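Local atomic coordinates of HpcE (Thermus thermophilus, PDB entry 1WZO), a protein that probably isomerises 2-hydroxyhepta-2,4-diene-1,7-dioate, a step in the breakdown of aromatic compounds, and belongs to the fumarylacetoacetate hydrolase family. Residues L39-G44 with Y208-T213; S63-P68 with R187-V192; K82-Y87 with E239-E244; V111-A116 with L195-S200; Y174-L179 with P224-R229. All blocks are in the same frame, centred on the assembly; numbering follows the deposited sequence.

Overall arrangement
Following the chain from the N terminus, residues 39-44, 63-68, 82-87, 111-116 and 174-179 supply the first halves of interactions 1 to 5. The first loop to close is that of interaction 2, at 187-192, followed by interaction 4 at 195-200 and interaction 1 at 208-213; interactions 2 and 4 cross each other, and both nest inside interaction 1. Interaction 5 closes at 224-229 and nests inside interaction 3, which closes last at 239-244; both cross interaction 1. Interactions 3 and 5 belong to one mixed sheet through neighbouring strands 227-232 and 237-244. Interactions 1, 2 and 4 meet around helix 192-200, whose Leu195 and Leu196 pack on Leu211 of strand 210-212.

Interaction 1: residues L39-G44 with Y208-T213; sequences LPFTPG and YDVLLT
Phe41 carries the apolar part of this contact, lying against Tyr208 and Val210. Its CD1 is 3.6 Å from CD2 of Tyr208, yet the ring centroids stand 5.8 Å apart with planes at 32°, an oblique meeting that qualifies neither as a stack nor as edge-to-face. Further round the same ring, CZ meets the CG2 methyl of Val210 at 3.6 Å, and that methyl sits at the ring edge, in its plane. The position of CG between the backbone N and the carbonyl carbon (chi1 64°) turns the ring across to these two partners. Pro43 adds its CB, 4.0 Å from the same methyl of Val210. Cutting Phe41 back to an alanine would probably open a gap between the Tyr208 ring and Val210 CG2, leaving the tyrosine freer to turn.

The polar part is backbone. Gly44 N donates to Tyr208 O at 2.9 Å, approaching from above the carbonyl plane, and Pro43 CA makes a weaker CA-H...O contact with the same oxygen at 3.3 Å. Asp209 brings OD1 to 3.4 Å from Gly44 CA, while its OD2 is engaged by Lys45 and by the backbone N of Glu206.

Beyond Gly44 the backbone pairing continues from Val210 to Lys45 and Leu47, so the contact marks the start of the parallel pairing of strands 46-50 and 210-212 within the fumarylacetoacetate hydrolase fold.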
# COMPACT_ATOMS: atom_id res chain seq x y z
N LEU B 39 15.62 -1.05 3.60
CA LEU B 39 15.07 -1.41 4.90
C LEU B 39 14.70 -2.89 4.78
O LEU B 39 14.22 -3.33 3.73
CB LEU B 39 13.83 -0.57 5.20
CG LEU B 39 14.04 0.94 5.35
CD1 LEU B 39 12.69 1.65 5.44
CD2 LEU B 39 14.87 1.22 6.60
N PRO B 40 14.92 -3.68 5.84
CA PRO B 40 14.58 -5.11 5.79
C PRO B 40 13.10 -5.41 5.62
O PRO B 40 12.72 -6.53 5.30
CB PRO B 40 15.15 -5.64 7.12
CG PRO B 40 15.12 -4.44 8.01
CD PRO B 40 15.60 -3.34 7.10
N PHE B 41 12.26 -4.40 5.82
CA PHE B 41 10.81 -4.55 5.67
C PHE B 41 10.23 -3.14 5.67
O PHE B 41 10.95 -2.17 5.89
CB PHE B 41 10.23 -5.39 6.82
CG PHE B 41 10.38 -4.75 8.18
CD1 PHE B 41 9.38 -3.92 8.69
CD2 PHE B 41 11.54 -4.93 8.93
CE1 PHE B 41 9.53 -3.29 9.93
CE2 PHE B 41 11.71 -4.29 10.17
CZ PHE B 41 10.70 -3.47 10.66
N THR B 42 8.94 -3.02 5.39
CA THR B 42 8.31 -1.71 5.38
C THR B 42 7.56 -1.53 6.70
O THR B 42 6.52 -2.15 6.93
CB THR B 42 7.33 -1.57 4.20
OG1 THR B 42 8.05 -1.74 2.97
CG2 THR B 42 6.68 -0.18 4.19
N PRO B 43 8.10 -0.69 7.59
CA PRO B 43 7.47 -0.45 8.89
C PRO B 43 6.11 0.23 8.81
O PRO B 43 5.85 1.02 7.90
CB PRO B 43 8.49 0.44 9.61
CG PRO B 43 9.79 0.14 8.94
CD PRO B 43 9.40 0.01 7.50
N GLY B 44 5.25 -0.11 9.76
CA GLY B 44 3.95 0.52 9.85
C GLY B 44 4.27 1.69 10.77
O GLY B 44 5.19 2.45 10.47
N TYR B 208 4.31 -5.57 11.37
CA TYR B 208 5.31 -4.65 10.87
C TYR B 208 5.38 -3.30 11.58
O TYR B 208 6.17 -2.43 11.20
CB TYR B 208 5.19 -4.47 9.35
CG TYR B 208 5.48 -5.78 8.64
CD1 TYR B 208 4.48 -6.46 7.95
CD2 TYR B 208 6.74 -6.37 8.74
CE1 TYR B 208 4.72 -7.72 7.38
CE2 TYR B 208 6.99 -7.63 8.18
CZ TYR B 208 5.98 -8.29 7.50
OH TYR B 208 6.21 -9.54 6.96
N ASP B 209 4.57 -3.14 12.63
CA ASP B 209 4.66 -1.92 13.43
C ASP B 209 5.95 -2.13 14.20
O ASP B 209 6.38 -3.28 14.41
CB ASP B 209 3.48 -1.79 14.40
CG ASP B 209 2.24 -1.19 13.74
OD1 ASP B 209 2.35 -0.73 12.58
OD2 ASP B 209 1.18 -1.15 14.38
N VAL B 210 6.58 -1.05 14.65
CA VAL B 210 7.86 -1.17 15.35
C VAL B 210 7.92 -0.47 16.70
O VAL B 210 7.40 0.63 16.87
CB VAL B 210 9.01 -0.60 14.47
CG1 VAL B 210 10.34 -0.65 15.23
CG2 VAL B 210 9.10 -1.38 13.16
N LEU B 211 8.57 -1.13 17.66
CA LEU B 211 8.74 -0.58 18.99
C LEU B 211 10.23 -0.38 19.24
O LEU B 211 11.02 -1.32 19.10
CB LEU B 211 8.18 -1.54 20.05
CG LEU B 211 8.54 -1.24 21.52
CD1 LEU B 211 7.94 0.09 21.95
CD2 LEU B 211 8.03 -2.37 22.40
N LEU B 212 10.61 0.86 19.57
CA LEU B 212 11.99 1.20 19.88
C LEU B 212 12.03 1.14 21.40
O LEU B 212 11.22 1.79 22.07
CB LEU B 212 12.33 2.60 19.37
CG LEU B 212 12.11 2.81 17.87
CD1 LEU B 212 12.48 4.23 17.48
CD2 LEU B 212 12.93 1.80 17.08
N THR B 213 12.97 0.38 21.94
CA THR B 213 13.02 0.18 23.38
C THR B 213 13.88 1.10 24.24
O THR B 213 14.00 0.88 25.45
CB THR B 213 13.40 -1.29 23.66
OG1 THR B 213 14.65 -1.60 23.03
CG2 THR B 213 12.31 -2.22 23.09

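Interaction 2: residues S63-P68 with R187-V192; sequences SRPEEP and RMLYSV
A cation-pi and CH-pi sandwich is built around Tyr190, whose ring lies between Arg64 and Pro68. On one face the guanidinium of Arg64 lies flat, its plane within 7° of the ring and its CZ 3.9 Å from the centroid of Tyr190. The aliphatic part of the same arginine shares that face, with CD 3.8 Å from the Tyr190 centroid. Across the ring, Pro68 CG sits over the middle of the opposite face, 3.7 Å from the Tyr190 centroid. The hydroxyl completes the grip: Tyr190 OH donates to Pro65 O over a short 2.5 Å, and this oxygen lies at the ring edge, near its plane.

The segment 187-192 is the approach to helix 192-200, with Ser191 at the N-cap, so the sandwich anchors the start of that helix to the loop before strand 69-73. Besides the stack, a hydrogen bond from NH1 to Leu189 O at 2.9 Å (151° at the hydrogen), with the oxygen in the guanidinium plane, fixes the rotation of the Arg64 guanidinium. CG between the backbone N and the carbonyl carbon (chi1 69°), followed by a chain extended to NE, lets the arginine reach over the ring; NH1 also forms a salt bridge with Glu194.

Leu189 packs at the base of the arginine stem. Its CB is 4.0 Å from Arg64 CB, and its CD1 methyl is 4.0 Å from Pro65 CD. Glu67 turns elsewhere, to a salt bridge with Arg144 of the second subunit.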
# COMPACT_ATOMS: atom_id res chain seq x y z
N SER B 63 13.62 3.10 41.11
CA SER B 63 12.44 2.50 40.51
C SER B 63 12.32 2.89 39.04
O SER B 63 13.33 3.00 38.34
CB SER B 63 11.18 2.94 41.27
OG SER B 63 10.99 4.34 41.18
N ARG B 64 11.09 3.10 38.57
CA ARG B 64 10.86 3.48 37.19
C ARG B 64 9.62 4.36 37.05
O ARG B 64 8.78 4.40 37.95
CB ARG B 64 10.68 2.22 36.33
CG ARG B 64 9.40 1.45 36.62
CD ARG B 64 9.32 0.19 35.79
NE ARG B 64 8.07 -0.52 36.00
CZ ARG B 64 7.79 -1.70 35.47
NH1 ARG B 64 8.69 -2.31 34.69
NH2 ARG B 64 6.62 -2.28 35.70
N PRO B 65 9.49 5.07 35.92
CA PRO B 65 8.35 5.96 35.66
C PRO B 65 7.00 5.28 35.87
O PRO B 65 6.87 4.08 35.64
CB PRO B 65 8.56 6.37 34.20
CG PRO B 65 10.05 6.34 34.06
CD PRO B 65 10.42 5.07 34.78
N GLU B 66 6.00 6.06 36.29
CA GLU B 66 4.65 5.54 36.53
C GLU B 66 4.12 4.83 35.28
O GLU B 66 3.36 3.87 35.38
CB GLU B 66 3.70 6.69 36.89
CG GLU B 66 4.01 7.37 38.21
CD GLU B 66 3.29 8.70 38.36
OE1 GLU B 66 3.67 9.66 37.66
OE2 GLU B 66 2.34 8.78 39.18
N GLU B 67 4.51 5.34 34.12
CA GLU B 67 4.11 4.74 32.86
C GLU B 67 5.15 5.07 31.80
O GLU B 67 5.83 6.09 31.89
CB GLU B 67 2.72 5.24 32.43
CG GLU B 67 2.64 6.69 31.96
CD GLU B 67 1.21 7.12 31.68
OE1 GLU B 67 0.43 7.28 32.64
OE2 GLU B 67 0.86 7.30 30.49
N PRO B 68 5.31 4.20 30.80
CA PRO B 68 6.29 4.43 29.74
C PRO B 68 6.07 5.77 29.04
O PRO B 68 4.94 6.12 28.72
CB PRO B 68 6.05 3.25 28.79
CG PRO B 68 5.53 2.19 29.69
CD PRO B 68 4.58 2.94 30.59
N ARG B 187 18.95 -4.22 31.38
CA ARG B 187 18.79 -3.03 32.20
C ARG B 187 17.57 -2.19 31.82
O ARG B 187 17.37 -1.08 32.32
CB ARG B 187 20.06 -2.18 32.12
CG ARG B 187 21.28 -2.94 32.63
CD ARG B 187 22.58 -2.30 32.19
NE ARG B 187 23.73 -3.15 32.51
CZ ARG B 187 24.96 -2.95 32.07
NH1 ARG B 187 25.23 -1.91 31.28
NH2 ARG B 187 25.93 -3.79 32.41
N MET B 188 16.74 -2.72 30.92
CA MET B 188 15.52 -2.04 30.50
C MET B 188 14.62 -1.88 31.73
O MET B 188 14.43 -2.83 32.49
CB MET B 188 14.77 -2.88 29.47
CG MET B 188 14.89 -2.40 28.05
SD MET B 188 13.77 -3.33 27.00
CE MET B 188 14.88 -3.82 25.69
N LEU B 189 14.06 -0.69 31.92
CA LEU B 189 13.18 -0.47 33.07
C LEU B 189 11.87 -1.20 32.81
O LEU B 189 11.34 -1.88 33.69
CB LEU B 189 12.95 1.03 33.28
CG LEU B 189 14.23 1.79 33.65
CD1 LEU B 189 13.90 3.26 33.86
CD2 LEU B 189 14.84 1.19 34.93
N TYR B 190 11.34 -1.03 31.61
CA TYR B 190 10.12 -1.71 31.18
C TYR B 190 10.58 -2.68 30.10
O TYR B 190 11.22 -2.27 29.13
CB TYR B 190 9.10 -0.74 30.58
CG TYR B 190 8.27 0.03 31.58
CD1 TYR B 190 8.66 1.30 32.02
CD2 TYR B 190 7.08 -0.50 32.07
CE1 TYR B 190 7.87 2.02 32.92
CE2 TYR B 190 6.29 0.21 32.97
CZ TYR B 190 6.69 1.47 33.39
OH TYR B 190 5.91 2.17 34.27
N SER B 191 10.24 -3.95 30.25
CA SER B 191 10.64 -4.95 29.26
C SER B 191 9.83 -4.82 27.98
O SER B 191 8.82 -4.11 27.93
CB SER B 191 10.42 -6.35 29.82
OG SER B 191 9.04 -6.61 30.02
N VAL B 192 10.29 -5.51 26.94
CA VAL B 192 9.59 -5.50 25.66
C VAL B 192 8.15 -5.97 25.92
O VAL B 192 7.19 -5.36 25.44
CB VAL B 192 10.26 -6.46 24.67
CG1 VAL B 192 9.41 -6.58 23.41
CG2 VAL B 192 11.67 -5.96 24.33

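Interaction 3: residues K82-Y87 with E239-E244; sequences KGVVLY and ENPIEE
The ring of Tyr87 meets Ile242 at its edge, where the CG2 methyl lies near the ring plane; this methyl is 3.7 Å from Tyr87 CB. The amide of Asn240 donates in its own plane from ND2 to Gly83 O at 2.8 Å, nearly straight at 168°; ND2 has a further acceptor in Pro80 O. The carboxylate of Glu239 is approached from above its plane by the ammonium of Lys82, with NZ 2.7 Å from OE2 in a salt bridge. That lysine bends at its second torsion (chi2 -61°), which swings the chain back to the acid although its CB points away. Reduced to an alanine, Glu239 would lose its carboxylate and is likely to leave the Lys82 ammonium without this counter-charge.

Between these ends the backbones pair in parallel register, Val85 with Ile242, Leu86 with Glu243 and Tyr87 with Glu244. Val85 N donates to Pro241 O at 2.9 Å, Glu243 N to Val85 O at 2.9 Å, and Tyr87 N to Glu243 O at 2.7 Å. A water donates to both Tyr87 O and Glu244 OE1. Val84 crosses the extended Glu243 chain at about a right angle, CG1 3.6 Å from its CD, while Glu243 OE1 bridges to Lys9 of the third subunit.

Strand 85-87 is outermost in this five-stranded mixed sheet within the chain, and strand 237-244 separates it from strand 227-232, whose Met228 packs on both Val85 and Ile242.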
# COMPACT_ATOMS: atom_id res chain seq x y z
N LYS B 82 23.85 1.79 5.66
CA LYS B 82 24.71 2.46 4.69
C LYS B 82 24.16 3.81 4.19
O LYS B 82 24.87 4.55 3.51
CB LYS B 82 24.99 1.55 3.49
CG LYS B 82 25.72 0.26 3.83
CD LYS B 82 27.08 0.53 4.43
CE LYS B 82 27.86 -0.76 4.63
NZ LYS B 82 29.19 -0.52 5.26
N GLY B 83 22.91 4.11 4.52
CA GLY B 83 22.33 5.38 4.10
C GLY B 83 23.01 6.54 4.83
O GLY B 83 23.59 6.34 5.90
N VAL B 84 22.92 7.74 4.27
CA VAL B 84 23.55 8.92 4.86
C VAL B 84 22.63 9.73 5.77
O VAL B 84 21.55 10.18 5.35
CB VAL B 84 24.10 9.86 3.76
CG1 VAL B 84 24.70 11.11 4.39
CG2 VAL B 84 25.15 9.14 2.92
N VAL B 85 23.04 9.91 7.02
CA VAL B 85 22.26 10.70 7.97
C VAL B 85 22.60 12.17 7.74
O VAL B 85 23.77 12.54 7.62
CB VAL B 85 22.61 10.33 9.43
CG1 VAL B 85 21.97 11.34 10.40
CG2 VAL B 85 22.11 8.92 9.73
N LEU B 86 21.57 13.01 7.67
CA LEU B 86 21.77 14.43 7.45
C LEU B 86 21.82 15.18 8.78
O LEU B 86 20.89 15.12 9.59
CB LEU B 86 20.66 14.99 6.56
CG LEU B 86 20.56 14.31 5.19
CD1 LEU B 86 19.33 14.79 4.45
CD2 LEU B 86 21.82 14.61 4.38
N TYR B 87 22.93 15.88 9.00
CA TYR B 87 23.12 16.65 10.22
C TYR B 87 22.42 18.01 10.09
O TYR B 87 22.64 18.74 9.13
CB TYR B 87 24.63 16.84 10.45
CG TYR B 87 25.00 17.43 11.79
CD1 TYR B 87 24.89 18.81 12.02
CD2 TYR B 87 25.48 16.63 12.82
CE1 TYR B 87 25.26 19.36 13.25
CE2 TYR B 87 25.85 17.17 14.05
CZ TYR B 87 25.74 18.54 14.26
OH TYR B 87 26.13 19.08 15.46
N GLU B 239 25.47 0.47 9.95
CA GLU B 239 26.43 1.55 9.77
C GLU B 239 25.94 2.70 8.90
O GLU B 239 25.43 2.50 7.80
CB GLU B 239 27.71 0.97 9.18
CG GLU B 239 28.75 2.00 8.80
CD GLU B 239 29.97 1.37 8.19
OE1 GLU B 239 30.82 0.86 8.95
OE2 GLU B 239 30.08 1.38 6.95
N ASN B 240 26.12 3.92 9.41
CA ASN B 240 25.71 5.11 8.68
C ASN B 240 26.63 6.31 8.87
O ASN B 240 26.97 6.67 10.00
CB ASN B 240 24.30 5.56 9.07
CG ASN B 240 23.27 4.47 8.91
OD1 ASN B 240 23.03 3.68 9.83
ND2 ASN B 240 22.66 4.40 7.74
N PRO B 241 27.05 6.92 7.76
CA PRO B 241 27.92 8.09 7.84
C PRO B 241 27.00 9.31 7.98
O PRO B 241 25.80 9.22 7.72
CB PRO B 241 28.67 8.06 6.52
CG PRO B 241 27.67 7.48 5.58
CD PRO B 241 27.03 6.37 6.39
N ILE B 242 27.57 10.43 8.40
CA ILE B 242 26.82 11.67 8.58
C ILE B 242 27.36 12.76 7.67
O ILE B 242 28.58 12.92 7.53
CB ILE B 242 26.92 12.17 10.02
CG1 ILE B 242 26.48 11.07 10.99
CG2 ILE B 242 26.09 13.42 10.20
CD1 ILE B 242 26.72 11.40 12.44
N GLU B 243 26.46 13.51 7.04
CA GLU B 243 26.82 14.61 6.15
C GLU B 243 25.98 15.81 6.54
O GLU B 243 24.90 15.66 7.12
CB GLU B 243 26.54 14.24 4.69
CG GLU B 243 27.58 13.38 4.00
CD GLU B 243 27.17 13.03 2.58
OE1 GLU B 243 26.36 13.78 2.00
OE2 GLU B 243 27.67 12.01 2.04
N GLU B 244 26.46 17.01 6.22
CA GLU B 244 25.71 18.21 6.52
C GLU B 244 24.63 18.41 5.48
O GLU B 244 24.76 17.96 4.34
CB GLU B 244 26.63 19.43 6.53
CG GLU B 244 27.70 19.39 7.60
CD GLU B 244 27.86 20.73 8.28
OE1 GLU B 244 26.89 21.20 8.91
OE2 GLU B 244 28.96 21.32 8.17
O HOH W 1 24.38 20.56 8.35

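Interaction 4: residues V111-A116 with L195-S200; sequences VRAKDA and LLEFIS
Leu196 opens the contact, setting its CB 4.2 Å from the CB of Ala116; the meeting there is of the two CB atoms, and the rest of the leucine goes on to Leu211 and Leu205. One residue further along the helix, Glu197 makes the broadest touch. Its CG is anti to the backbone N (chi1 174°) and the chain is extended beyond it, which carries the carboxylate along the backbone of Val111 to Ala113. OE2 accepts from Ala113 N at 3.0 Å, with 158° at the hydrogen, and the donor stands above the carboxylate plane. The same oxygen touches Ala113 CB at 3.6 Å, and Glu197 CG rests 3.4 Å from Val111 O. Because Ala113 begins a short, weakly bonded helical turn, the negative charge lies at the amino end of that turn, where it would probably be favourable.

The backbone of Glu197 is joined to the partner through a water, which donates both to Glu197 O and to Val111 O.

Ser200 completes the face. Its OG donates to Leu196 O, one turn back, at 2.7 Å, so that this carbonyl is held by both the N and the OG of Ser200; OG in turn accepts from Val111 N at a long 3.3 Å.

Side chains of helix 192-200 thus bond to the backbone of the loop that leads into helix 113-116: Glu197 and Ser200, about a turn apart on one side of the longer helix, hold that loop on the periphery of the fumarylacetoacetate hydrolase fold.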
# COMPACT_ATOMS: atom_id res chain seq x y z
N VAL B 111 -3.16 -7.35 24.83
CA VAL B 111 -2.34 -8.55 25.02
C VAL B 111 -1.66 -8.45 26.37
O VAL B 111 -1.12 -7.40 26.73
CB VAL B 111 -1.25 -8.65 23.92
CG1 VAL B 111 -0.34 -9.85 24.19
CG2 VAL B 111 -1.92 -8.78 22.56
N ARG B 112 -1.69 -9.54 27.14
CA ARG B 112 -1.05 -9.55 28.45
C ARG B 112 0.45 -9.72 28.25
O ARG B 112 0.89 -10.35 27.29
CB ARG B 112 -1.60 -10.71 29.29
CG ARG B 112 -3.11 -10.69 29.46
CD ARG B 112 -3.61 -12.04 29.96
NE ARG B 112 -5.07 -12.13 29.90
CZ ARG B 112 -5.75 -13.26 30.02
NH1 ARG B 112 -5.12 -14.41 30.21
NH2 ARG B 112 -7.08 -13.25 29.94
N ALA B 113 1.24 -9.17 29.17
CA ALA B 113 2.69 -9.26 29.09
C ALA B 113 3.21 -10.69 28.92
O ALA B 113 4.12 -10.94 28.12
CB ALA B 113 3.31 -8.62 30.34
N LYS B 114 2.63 -11.63 29.66
CA LYS B 114 3.06 -13.03 29.59
C LYS B 114 2.93 -13.63 28.19
O LYS B 114 3.63 -14.58 27.86
CB LYS B 114 2.27 -13.88 30.59
CG LYS B 114 0.81 -14.08 30.23
CD LYS B 114 0.10 -14.98 31.25
CE LYS B 114 -1.41 -15.02 31.01
NZ LYS B 114 -1.77 -15.54 29.67
N ASP B 115 2.04 -13.08 27.37
CA ASP B 115 1.82 -13.58 26.01
C ASP B 115 2.39 -12.67 24.92
O ASP B 115 2.38 -13.03 23.75
CB ASP B 115 0.33 -13.74 25.72
CG ASP B 115 -0.38 -14.62 26.72
OD1 ASP B 115 0.08 -15.75 26.96
OD2 ASP B 115 -1.42 -14.17 27.26
N ALA B 116 2.87 -11.49 25.31
CA ALA B 116 3.37 -10.51 24.35
C ALA B 116 4.44 -10.97 23.36
O ALA B 116 4.29 -10.76 22.16
CB ALA B 116 3.86 -9.27 25.09
N LEU B 195 6.11 -3.30 27.66
CA LEU B 195 5.86 -2.19 26.75
C LEU B 195 4.74 -2.52 25.76
O LEU B 195 3.84 -1.70 25.52
CB LEU B 195 7.14 -1.81 26.00
CG LEU B 195 8.25 -1.17 26.84
CD1 LEU B 195 9.53 -1.05 26.04
CD2 LEU B 195 7.78 0.22 27.31
N LEU B 196 4.78 -3.72 25.19
CA LEU B 196 3.75 -4.12 24.23
C LEU B 196 2.39 -4.29 24.92
O LEU B 196 1.34 -4.09 24.30
CB LEU B 196 4.15 -5.43 23.53
CG LEU B 196 5.38 -5.37 22.62
CD1 LEU B 196 5.74 -6.78 22.17
CD2 LEU B 196 5.10 -4.47 21.42
N GLU B 197 2.41 -4.64 26.20
CA GLU B 197 1.17 -4.79 26.95
C GLU B 197 0.59 -3.39 27.19
O GLU B 197 -0.60 -3.15 26.98
CB GLU B 197 1.44 -5.44 28.31
CG GLU B 197 0.22 -5.51 29.22
CD GLU B 197 0.57 -6.06 30.60
OE1 GLU B 197 1.36 -5.41 31.31
OE2 GLU B 197 0.06 -7.13 30.97
N PHE B 198 1.45 -2.48 27.62
CA PHE B 198 1.04 -1.11 27.90
C PHE B 198 0.44 -0.44 26.67
O PHE B 198 -0.62 0.18 26.75
CB PHE B 198 2.24 -0.28 28.38
CG PHE B 198 1.90 1.16 28.68
CD1 PHE B 198 1.21 1.50 29.83
CD2 PHE B 198 2.25 2.16 27.78
CE1 PHE B 198 0.85 2.83 30.09
CE2 PHE B 198 1.90 3.50 28.02
CZ PHE B 198 1.20 3.83 29.18
N ILE B 199 1.12 -0.58 25.54
CA ILE B 199 0.68 0.02 24.29
C ILE B 199 -0.57 -0.62 23.72
O ILE B 199 -1.56 0.08 23.46
CB ILE B 199 1.81 -0.02 23.23
CG1 ILE B 199 3.02 0.76 23.74
CG2 ILE B 199 1.30 0.57 21.90
CD1 ILE B 199 4.29 0.57 22.89
N SER B 200 -0.55 -1.94 23.56
CA SER B 200 -1.68 -2.66 22.98
C SER B 200 -2.95 -2.57 23.81
O SER B 200 -4.02 -2.94 23.35
CB SER B 200 -1.34 -4.14 22.75
OG SER B 200 -1.25 -4.85 23.97
O HOH W 2 -2.70 -5.03 26.91

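Interaction 5: residues Y174-L179 with P224-R229; sequences YVNGEL and PGDVMR
Tyr174 pairs with Arg229 through both backbone and side chain. Tyr174 N donates to Arg229 O at 2.8 Å, and Arg229 N returns a bond to Tyr174 O at 2.9 Å, the two rungs of an antiparallel hydrogen-bonded pair. Above them the guanidinium approaches one face of the ring, CZ lying 4.0 Å from the Tyr174 centroid in a cation-pi contact. The planes are 53° apart, so NH2 dips toward the ring instead of the group lying flat; the bend at chi3 (70°) brings it there, and NE keeps a salt bridge with Glu231. Leu179 CD1 lies over the opposite face, toward its rim.

Val175 is the non-hydrogen-bonded partner of Met228 and sets CG1 3.8 Å from Asp226 CG. It also starts a type I' turn, closed by Glu178, with Asn176 and Gly177 at its corner: a two-residue beta hairpin joining strands 170-175 and 178-184.

Asn176 extends the pairing past the strand end. Its N donates to Val227 O at 2.8 Å, its OD1 accepts from Val227 N at 2.9 Å, and its ND2 donates to Asp226 OD1 at 2.8 Å, from above that carboxylate's plane. Asp226 OD2 accepts from Arg223 N. At Gly177 the backbone N donates to a water that itself donates to Val227 O.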
# COMPACT_ATOMS: atom_id res chain seq x y z
N TYR B 174 29.81 2.31 17.87
CA TYR B 174 31.13 2.78 17.50
C TYR B 174 31.00 4.03 16.63
O TYR B 174 30.08 4.13 15.82
CB TYR B 174 31.87 1.72 16.68
CG TYR B 174 32.02 0.37 17.34
CD1 TYR B 174 30.93 -0.50 17.45
CD2 TYR B 174 33.26 -0.07 17.80
CE1 TYR B 174 31.08 -1.77 18.01
CE2 TYR B 174 33.42 -1.34 18.36
CZ TYR B 174 32.33 -2.19 18.46
OH TYR B 174 32.49 -3.44 19.00
N VAL B 175 31.93 4.96 16.81
CA VAL B 175 31.95 6.17 16.00
C VAL B 175 33.33 6.21 15.36
O VAL B 175 34.35 6.31 16.06
CB VAL B 175 31.73 7.45 16.84
CG1 VAL B 175 31.87 8.68 15.95
CG2 VAL B 175 30.35 7.44 17.46
N ASN B 176 33.37 6.10 14.04
CA ASN B 176 34.63 6.11 13.30
C ASN B 176 35.52 4.95 13.73
O ASN B 176 36.73 5.11 13.91
CB ASN B 176 35.36 7.44 13.50
CG ASN B 176 34.55 8.63 13.05
OD1 ASN B 176 33.92 8.60 11.99
ND2 ASN B 176 34.56 9.69 13.84
N GLY B 177 34.91 3.78 13.90
CA GLY B 177 35.66 2.60 14.29
C GLY B 177 36.03 2.50 15.76
O GLY B 177 36.54 1.46 16.20
N GLU B 178 35.78 3.55 16.54
CA GLU B 178 36.12 3.52 17.95
C GLU B 178 34.90 3.27 18.84
O GLU B 178 33.88 3.95 18.72
CB GLU B 178 36.80 4.82 18.37
CG GLU B 178 37.25 4.83 19.83
CD GLU B 178 38.26 5.93 20.13
OE1 GLU B 178 38.60 6.11 21.31
OE2 GLU B 178 38.71 6.61 19.17
N LEU B 179 35.03 2.29 19.74
CA LEU B 179 33.96 1.94 20.65
C LEU B 179 33.61 3.13 21.53
O LEU B 179 34.45 3.64 22.27
CB LEU B 179 34.37 0.75 21.53
CG LEU B 179 33.33 0.23 22.52
CD1 LEU B 179 32.12 -0.31 21.78
CD2 LEU B 179 33.96 -0.87 23.37
N PRO B 224 29.31 15.94 11.70
CA PRO B 224 29.41 15.69 10.26
C PRO B 224 30.72 14.96 9.94
O PRO B 224 31.77 15.32 10.47
CB PRO B 224 29.39 17.10 9.66
CG PRO B 224 28.50 17.84 10.61
CD PRO B 224 29.01 17.36 11.96
N GLY B 225 30.64 13.94 9.10
CA GLY B 225 31.83 13.19 8.75
C GLY B 225 31.99 11.89 9.52
O GLY B 225 32.68 10.98 9.07
N ASP B 226 31.37 11.81 10.70
CA ASP B 226 31.48 10.59 11.50
C ASP B 226 30.75 9.43 10.85
O ASP B 226 29.77 9.62 10.13
CB ASP B 226 30.89 10.80 12.90
CG ASP B 226 31.72 11.73 13.75
OD1 ASP B 226 32.92 11.92 13.44
OD2 ASP B 226 31.17 12.27 14.74
N VAL B 227 31.23 8.22 11.12
CA VAL B 227 30.62 7.01 10.61
C VAL B 227 30.14 6.23 11.83
O VAL B 227 30.94 5.77 12.64
CB VAL B 227 31.64 6.15 9.81
CG1 VAL B 227 30.98 4.85 9.36
CG2 VAL B 227 32.13 6.93 8.60
N MET B 228 28.83 6.12 11.97
CA MET B 228 28.25 5.42 13.11
C MET B 228 28.01 3.95 12.80
O MET B 228 27.44 3.61 11.76
CB MET B 228 26.93 6.08 13.51
CG MET B 228 27.06 7.56 13.86
SD MET B 228 25.45 8.34 14.13
CE MET B 228 24.78 8.24 12.48
N ARG B 229 28.47 3.08 13.69
CA ARG B 229 28.26 1.65 13.53
C ARG B 229 27.68 1.12 14.83
O ARG B 229 28.37 1.05 15.85
CB ARG B 229 29.57 0.93 13.21
CG ARG B 229 29.36 -0.52 12.79
CD ARG B 229 30.68 -1.23 12.56
NE ARG B 229 31.41 -1.45 13.80
CZ ARG B 229 32.73 -1.34 13.92
NH1 ARG B 229 33.47 -1.00 12.88
NH2 ARG B 229 33.31 -1.58 15.09
O HOH W 3 32.21 3.25 13.31